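AvrRpt2 (Erwinia amylovora, PDB 6HQZ) is a type III effector, a family C70 papain-like cysteine protease, here its protease part, that probably acts inside plant cells. Local coordinates at residues A80-L83 / G84-L87; W97-P100 / A101-H105; S136-R140 / L141-V145. All blocks are in the same frame, centred on the assembly; numbering follows the deposited sequence.

In the fold
Interaction 1 lies within helix 80-90; interaction 3 runs from the end of helix 134-140 into the loop after it. They meet where L83 CD1 rests 3.9 Å from F137 CE2. Interaction 1 is a buried turn of helix, leucine-lined on one flank and polar on another. In interaction 3, partly buried, indole and water take up carbonyls as the chain turns away. Interaction 2 is the surface contact, the tip of the hairpin of strands 93-98 and 104-113, ruled by turn hydrogen bonds and aromatic rings. It joins interaction 3 through R140, whose NH1 probably hydrogen-bonds to Q98 O at 2.9 Å. Interactions 1 and 2 do not touch, their centres being about 23 Å apart.

Interaction 1: A80-L83 / G84-L87; sequences ANEL and GNLL
L83 and L87 lie one turn apart on the buried flank of helix 80-90 and meet through the backbone: CG of L87 sits 3.4 Å from the carbonyl O of L83, the same oxygen that accepts the amide N of L87 at 2.9 Å. From there the branched ends fan out, L83 onto I112, L134 and F137, L87 onto L109 and I93. L86 extends this greasy surface, its CD1 4.4 Å from CD2 of L83, and touches I93 and F78. Leucine suits such places because its branch lies far enough from the backbone to fill a neighbour's groove without disturbing the helix. G84, buried next in sequence to L83, adds only main chain to the turn; its N bonds to A80 O at 3.1 Å.

The polar flank runs from N81, at the surface, through partly exposed E82 to N85, which is buried against the second subunit. E82 has CG anti to its backbone nitrogen and then bends at chi2 (46°), which brings the carboxylate forward along the helix, OE1 to the amide of N85 and OE2 3.5 Å from CG of L86. ND2 of N85 gives OE1 of E82 a nearly straight bond of 3.0 Å (171° at the hydrogen), meeting the syn side of the carboxylate but 32° out of its plane, with the two flat groups at right angles. The other amide end, OD1, accepts from NE of R89, so both ends of the amide are held and its rotation is fixed. N85 also packs on C88 of the second subunit, the cysteine that forms an interchain disulfide. This division into leucine and polar flanks is characteristic of an amphipathic helix laid against the antiparallel sheet of a papain-like protease.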
loop_
_atom_site.group_PDB
_atom_site.type_symbol
_atom_site.label_atom_id
_atom_site.label_comp_id
_atom_site.label_asym_id
_atom_site.label_seq_id
_atom_site.Cartn_x
_atom_site.Cartn_y
_atom_site.Cartn_z
ATOM N N ALA A 80 -7.874 2.759 -8.436
ATOM C CA ALA A 80 -8.128 2.373 -7.035
ATOM C C ALA A 80 -6.906 1.713 -6.416
ATOM O O ALA A 80 -6.482 2.131 -5.328
ATOM C CB ALA A 80 -9.357 1.451 -6.928
ATOM N N ASN A 81 -6.321 0.719 -7.085
ATOM C CA ASN A 81 -5.145 0.058 -6.514
ATOM C C ASN A 81 -3.964 1.018 -6.344
ATOM O O ASN A 81 -3.269 0.973 -5.335
ATOM C CB ASN A 81 -4.683 -1.135 -7.355
ATOM C CG ASN A 81 -5.612 -2.319 -7.257
ATOM O OD1 ASN A 81 -6.376 -2.465 -6.306
ATOM N ND2 ASN A 81 -5.565 -3.157 -8.248
ATOM N N GLU A 82 -3.715 1.869 -7.337
ATOM C CA GLU A 82 -2.559 2.758 -7.216
ATOM C C GLU A 82 -2.699 3.768 -6.098
ATOM O O GLU A 82 -1.755 3.999 -5.363
ATOM C CB GLU A 82 -2.209 3.485 -8.523
ATOM C CG GLU A 82 -0.917 4.299 -8.420
ATOM C CD GLU A 82 0.318 3.608 -7.761
ATOM O OE1 GLU A 82 0.596 2.334 -7.861
ATOM O OE2 GLU A 82 1.100 4.398 -7.189
ATOM N N LEU A 83 -3.856 4.385 -5.966
ATOM C CA LEU A 83 -4.069 5.238 -4.767
ATOM C C LEU A 83 -3.850 4.487 -3.418
ATOM O O LEU A 83 -3.288 5.024 -2.468
ATOM C CB LEU A 83 -5.441 5.859 -4.786
ATOM C CG LEU A 83 -5.560 6.955 -5.876
ATOM C CD1 LEU A 83 -7.028 7.389 -5.993
ATOM C CD2 LEU A 83 -4.636 8.128 -5.598
ATOM N N GLY A 84 -4.316 3.247 -3.355
ATOM C CA GLY A 84 -4.123 2.414 -2.160
ATOM C C GLY A 84 -2.653 2.169 -1.874
ATOM O O GLY A 84 -2.171 2.299 -0.733
ATOM N N ASN A 85 -1.928 1.826 -2.934
ATOM C CA ASN A 85 -0.505 1.664 -2.811
ATOM C C ASN A 85 0.105 2.961 -2.245
ATOM O O ASN A 85 0.888 2.899 -1.318
ATOM C CB ASN A 85 0.034 1.303 -4.193
ATOM C CG ASN A 85 1.530 1.154 -4.248
ATOM O OD1 ASN A 85 2.203 0.788 -3.267
ATOM N ND2 ASN A 85 2.070 1.369 -5.461
ATOM N N LEU A 86 -0.271 4.124 -2.799
ATOM C CA LEU A 86 0.268 5.410 -2.345
ATOM C C LEU A 86 -0.008 5.699 -0.869
ATOM O O LEU A 86 0.892 6.119 -0.138
ATOM C CB LEU A 86 -0.252 6.572 -3.215
ATOM C CG LEU A 86 0.436 6.643 -4.597
ATOM C CD1 LEU A 86 -0.245 7.650 -5.526
ATOM C CD2 LEU A 86 1.919 6.991 -4.468
ATOM N N LEU A 87 -1.243 5.470 -0.439
ATOM C CA LEU A 87 -1.622 5.635 0.995
ATOM C C LEU A 87 -0.880 4.678 1.936
ATOM O O LEU A 87 -0.467 5.024 3.053
ATOM C CB LEU A 87 -3.123 5.394 1.128
ATOM C CG LEU A 87 -4.040 6.437 0.512
ATOM C CD1 LEU A 87 -5.441 5.917 0.302
ATOM C CD2 LEU A 87 -4.030 7.664 1.370
#

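Interaction 2: W97-P100 / A101-H105; sequences WQTP and AGSWH
Q98 lays its side chain over one face of the W104 indole. Its CB stands 3.5 Å from the centroid of the six-membered ring, almost on the ring normal, a CH-pi contact, and the amide beyond stacks on the ring with the planes 19° apart. With CG anti to the backbone nitrogen (chi1 -172°) and the chain extended past it, NE2 reaches the carbonyl O of G102 at 3.1 Å, nearly straight and in the amide plane. A long, flat-ended side chain is apt here, since its CB packs on the aromatic face while its amide N-H satisfies a turn carbonyl.

T99 works on another side of the same turn. Its backbone N and its OG1 both donate to S103 O, at 2.9 and 3.2 Å, and its CG2 packs against CD2 of H105 at 3.3 Å and over a face of the W97 ring.

These contacts close a beta hairpin whose tip is a type I turn from T99 to G102, with G102 N bonded to T99 O, followed by a G1 beta bulge. P100 has the backbone phi that the second turn position needs, and G102 adopts a positive phi (113°), comfortable for glycine. Behind the tip, W97 and H105 form an antiparallel hydrogen-bonded pair, and Q98 and W104 the non-hydrogen-bonded pair beside it.

Further out, the H105 ring is held by its NE2, 2.7 Å from OG of S103, a bond in which either may donate. NE1 of W97 hydrogen-bonds to OG of S107, fixing the indole that lies under T99. W104 leans on L40, P41, Y44 and D45 of helix 40-45.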
loop_
_atom_site.group_PDB
_atom_site.type_symbol
_atom_site.label_atom_id
_atom_site.label_comp_id
_atom_site.label_asym_id
_atom_site.label_seq_id
_atom_site.Cartn_x
_atom_site.Cartn_y
_atom_site.Cartn_z
ATOM N N TRP A 97 -8.460 20.077 -5.263
ATOM C CA TRP A 97 -9.448 19.697 -6.280
ATOM C C TRP A 97 -10.467 20.747 -6.512
ATOM O O TRP A 97 -10.676 21.619 -5.686
ATOM C CB TRP A 97 -10.141 18.383 -5.918
ATOM C CG TRP A 97 -10.961 18.416 -4.678
ATOM C CD1 TRP A 97 -10.527 18.451 -3.377
ATOM C CD2 TRP A 97 -12.408 18.329 -4.612
ATOM N NE1 TRP A 97 -11.606 18.391 -2.530
ATOM C CE2 TRP A 97 -12.752 18.258 -3.252
ATOM C CE3 TRP A 97 -13.412 18.213 -5.567
ATOM C CZ2 TRP A 97 -14.043 18.166 -2.834
ATOM C CZ3 TRP A 97 -14.733 18.066 -5.145
ATOM C CH2 TRP A 97 -15.035 18.075 -3.786
ATOM N N GLN A 98 -11.083 20.710 -7.682
ATOM C CA GLN A 98 -11.980 21.743 -8.074
ATOM C C GLN A 98 -13.430 21.241 -8.011
ATOM O O GLN A 98 -13.763 20.216 -8.620
ATOM C CB GLN A 98 -11.626 22.300 -9.460
ATOM C CG GLN A 98 -12.417 23.537 -9.848
ATOM C CD GLN A 98 -12.059 24.101 -11.217
ATOM O OE1 GLN A 98 -11.635 23.373 -12.091
ATOM N NE2 GLN A 98 -12.204 25.408 -11.372
ATOM N N THR A 99 -14.301 22.019 -7.388
ATOM C CA THR A 99 -15.649 21.556 -7.233
ATOM C C THR A 99 -16.471 21.891 -8.454
ATOM O O THR A 99 -16.118 22.783 -9.255
ATOM C CB THR A 99 -16.325 22.125 -5.958
ATOM O OG1 THR A 99 -16.350 23.556 -6.010
ATOM C CG2 THR A 99 -15.615 21.670 -4.734
ATOM N N PRO A 100 -17.616 21.212 -8.582
ATOM C CA PRO A 100 -18.495 21.593 -9.617
ATOM C C PRO A 100 -18.828 23.073 -9.638
ATOM O O PRO A 100 -18.835 23.668 -10.672
ATOM C CB PRO A 100 -19.786 20.811 -9.262
ATOM C CG PRO A 100 -19.257 19.531 -8.716
ATOM C CD PRO A 100 -18.053 19.958 -7.925
ATOM N N ALA A 101 -19.095 23.630 -8.469
ATOM C CA ALA A 101 -19.388 25.032 -8.307
ATOM C C ALA A 101 -18.237 25.993 -8.712
ATOM O O ALA A 101 -18.496 27.163 -8.873
ATOM C CB ALA A 101 -19.885 25.300 -6.876
ATOM N N GLY A 102 -17.003 25.498 -8.901
ATOM C CA GLY A 102 -15.889 26.248 -9.526
ATOM C C GLY A 102 -14.710 26.600 -8.598
ATOM O O GLY A 102 -13.581 26.863 -9.034
ATOM N N SER A 103 -14.952 26.528 -7.315
ATOM C CA SER A 103 -13.910 26.802 -6.336
ATOM C C SER A 103 -12.983 25.617 -6.062
ATOM O O SER A 103 -13.309 24.451 -6.279
ATOM C CB SER A 103 -14.563 27.294 -5.056
ATOM O OG SER A 103 -15.378 26.271 -4.625
ATOM N N TRP A 104 -11.799 25.957 -5.604
ATOM C CA TRP A 104 -10.786 24.998 -5.299
ATOM C C TRP A 104 -10.836 24.729 -3.781
ATOM O O TRP A 104 -11.131 25.626 -2.983
ATOM C CB TRP A 104 -9.394 25.482 -5.709
ATOM C CG TRP A 104 -9.231 25.483 -7.200
ATOM C CD1 TRP A 104 -9.623 26.491 -8.041
ATOM C CD2 TRP A 104 -8.800 24.427 -8.013
ATOM N NE1 TRP A 104 -9.389 26.133 -9.350
ATOM C CE2 TRP A 104 -8.874 24.868 -9.352
ATOM C CE3 TRP A 104 -8.328 23.129 -7.753
ATOM C CZ2 TRP A 104 -8.487 24.067 -10.423
ATOM C CZ3 TRP A 104 -7.995 22.341 -8.805
ATOM C CH2 TRP A 104 -8.053 22.827 -10.136
ATOM N N HIS A 105 -10.518 23.520 -3.432
ATOM C CA HIS A 105 -10.548 23.028 -2.043
ATOM C C HIS A 105 -9.409 22.057 -1.767
ATOM O O HIS A 105 -8.876 21.432 -2.686
ATOM C CB HIS A 105 -11.918 22.327 -1.775
ATOM C CG HIS A 105 -13.056 23.256 -1.896
ATOM N ND1 HIS A 105 -13.565 23.935 -0.821
ATOM C CD2 HIS A 105 -13.685 23.752 -2.990
ATOM C CE1 HIS A 105 -14.540 24.723 -1.225
ATOM N NE2 HIS A 105 -14.617 24.653 -2.542
#

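Interaction 3: S136-R140 / L141-V145; sequences SFNQR and LAWRV
The carbonyl O of F137 accepts from two amides that reach it from the same face of its plane: L141 N at 2.9 Å, in a bent bond (136° at the hydrogen), and R140 N at 3.3 Å. The latter is the longer of two bonds from R140 N, which also donates to S136 O at 2.9 Å. This is the C-terminal end of helix 134-140, and L141 is the first residue to leave helical backbone angles. The chain then makes an inverse gamma turn centred on A142 and a type I turn from A142 to V145, carrying it toward strand 149-152.

Carbonyls at the end of a helix lack amides further along to pair with, and here other groups supply the donors. NE1 of W143 gives N138 O a short bond of 2.7 Å, nearly straight (166° at the hydrogen) and close to the indole plane, so the oxygen sits at the edge of the ring. Tryptophan suits the position, for it offers one N-H and a broad apolar surface at once: CD2 of L141 lies 3.7 Å above one face, offset toward the rim. A water molecule bridges Q139 O and L141 O, donating to both.

F137 and L141 run side by side, pointing the same way, with CE1 of F137 4.0 Å from CD1 of L141. For L141 this follows from CG standing anti to its backbone nitrogen (chi1 -176°). Both belong to the hydrophobic interior, where F95 meets the F137 ring edge-to-face and also touches L141. N138 is also tied to a loop, its OD1 accepting from F78 N, which steadies the residue whose carbonyl holds the indole.

R140 extends its chain from CG to NE toward the hairpin, where NH1 bonds to Q98 O, and NE2 of Q139 lies 3.5 Å above one face of its guanidinium plane.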
loop_
_atom_site.group_PDB
_atom_site.type_symbol
_atom_site.label_atom_id
_atom_site.label_comp_id
_atom_site.label_asym_id
_atom_site.label_seq_id
_atom_site.Cartn_x
_atom_site.Cartn_y
_atom_site.Cartn_z
ATOM N N SER A 136 -14.693 11.020 -10.238
ATOM C CA SER A 136 -14.706 12.456 -9.815
ATOM C C SER A 136 -13.365 12.969 -9.348
ATOM O O SER A 136 -12.943 14.042 -9.716
ATOM C CB SER A 136 -15.748 12.685 -8.729
ATOM O OG SER A 136 -17.021 12.539 -9.285
ATOM N N PHE A 137 -12.665 12.190 -8.545
ATOM C CA PHE A 137 -11.363 12.535 -8.112
ATOM C C PHE A 137 -10.398 12.754 -9.277
ATOM O O PHE A 137 -9.691 13.768 -9.350
ATOM C CB PHE A 137 -10.857 11.478 -7.150
ATOM C CG PHE A 137 -9.437 11.682 -6.774
ATOM C CD1 PHE A 137 -9.114 12.540 -5.758
ATOM C CD2 PHE A 137 -8.439 10.949 -7.431
ATOM C CE1 PHE A 137 -7.770 12.688 -5.407
ATOM C CE2 PHE A 137 -7.123 11.143 -7.134
ATOM C CZ PHE A 137 -6.800 11.955 -6.084
ATOM N N ASN A 138 -10.399 11.812 -10.206
ATOM C CA ASN A 138 -9.585 11.985 -11.376
ATOM C C ASN A 138 -9.965 13.203 -12.257
ATOM O O ASN A 138 -9.110 13.866 -12.866
ATOM C CB ASN A 138 -9.585 10.703 -12.239
ATOM C CG ASN A 138 -8.750 9.606 -11.627
ATOM O OD1 ASN A 138 -7.616 9.844 -11.180
ATOM N ND2 ASN A 138 -9.273 8.357 -11.680
ATOM N N GLN A 139 -11.236 13.450 -12.352
ATOM C CA GLN A 139 -11.691 14.608 -13.154
ATOM C C GLN A 139 -11.304 15.933 -12.523
ATOM O O GLN A 139 -10.997 16.874 -13.240
ATOM C CB GLN A 139 -13.186 14.614 -13.267
ATOM C CG GLN A 139 -13.725 15.816 -14.052
ATOM C CD GLN A 139 -15.245 15.822 -14.004
ATOM O OE1 GLN A 139 -15.867 14.782 -13.728
ATOM N NE2 GLN A 139 -15.853 16.991 -14.259
ATOM N N ARG A 140 -11.292 15.965 -11.197
ATOM C CA ARG A 140 -11.241 17.254 -10.467
ATOM C C ARG A 140 -9.963 17.534 -9.754
ATOM O O ARG A 140 -9.766 18.647 -9.324
ATOM C CB ARG A 140 -12.402 17.297 -9.482
ATOM C CG ARG A 140 -13.734 17.150 -10.187
ATOM C CD ARG A 140 -14.903 17.244 -9.243
ATOM N NE ARG A 140 -16.122 17.349 -10.046
ATOM C CZ ARG A 140 -16.462 18.451 -10.713
ATOM N NH1 ARG A 140 -15.721 19.577 -10.615
ATOM N NH2 ARG A 140 -17.537 18.443 -11.480
ATOM N N LEU A 141 -9.049 16.568 -9.701
ATOM C CA LEU A 141 -7.756 16.785 -9.096
ATOM C C LEU A 141 -6.990 17.886 -9.795
ATOM O O LEU A 141 -7.169 18.111 -11.026
ATOM C CB LEU A 141 -6.904 15.490 -9.163
ATOM C CG LEU A 141 -5.552 15.518 -8.483
ATOM C CD1 LEU A 141 -5.603 15.679 -6.963
ATOM C CD2 LEU A 141 -4.815 14.220 -8.823
ATOM N N ALA A 142 -6.199 18.609 -9.023
ATOM C CA ALA A 142 -5.364 19.686 -9.573
ATOM C C ALA A 142 -4.174 19.231 -10.446
ATOM O O ALA A 142 -3.079 19.614 -10.187
ATOM C CB ALA A 142 -4.865 20.561 -8.437
ATOM N N TRP A 143 -4.462 18.574 -11.547
ATOM C CA TRP A 143 -3.454 18.000 -12.448
ATOM C C TRP A 143 -2.458 18.999 -12.976
ATOM O O TRP A 143 -1.350 18.636 -13.292
ATOM C CB TRP A 143 -4.136 17.322 -13.614
ATOM C CG TRP A 143 -4.897 16.163 -13.231
ATOM C CD1 TRP A 143 -6.223 16.070 -13.134
ATOM C CD2 TRP A 143 -4.371 14.897 -12.867
ATOM N NE1 TRP A 143 -6.585 14.811 -12.756
ATOM C CE2 TRP A 143 -5.462 14.070 -12.561
ATOM C CE3 TRP A 143 -3.080 14.372 -12.792
ATOM C CZ2 TRP A 143 -5.310 12.722 -12.161
ATOM C CZ3 TRP A 143 -2.921 13.009 -12.442
ATOM C CH2 TRP A 143 -4.036 12.219 -12.104
ATOM N N ARG A 144 -2.826 20.269 -13.029
ATOM C CA ARG A 144 -1.989 21.288 -13.603
ATOM C C ARG A 144 -0.735 21.562 -12.809
ATOM O O ARG A 144 0.251 22.099 -13.371
ATOM C CB ARG A 144 -2.742 22.613 -13.835
ATOM C CG ARG A 144 -1.912 23.709 -14.438
ATOM C CD ARG A 144 -2.755 24.932 -14.737
ATOM N NE ARG A 144 -2.337 25.489 -15.988
ATOM C CZ ARG A 144 -3.024 26.426 -16.628
ATOM N NH1 ARG A 144 -4.165 26.915 -16.110
ATOM N NH2 ARG A 144 -2.572 26.865 -17.787
ATOM N N VAL A 145 -0.727 21.195 -11.544
ATOM C CA VAL A 145 0.426 21.533 -10.684
ATOM C C VAL A 145 1.030 20.260 -10.130
ATOM O O VAL A 145 0.283 19.310 -9.810
ATOM C CB VAL A 145 0.090 22.508 -9.536
ATOM C CG1 VAL A 145 -0.310 23.862 -10.132
ATOM C CG2 VAL A 145 -0.984 21.979 -8.594
HETATM O O HOH W 1 -8.960 19.046 -12.843
#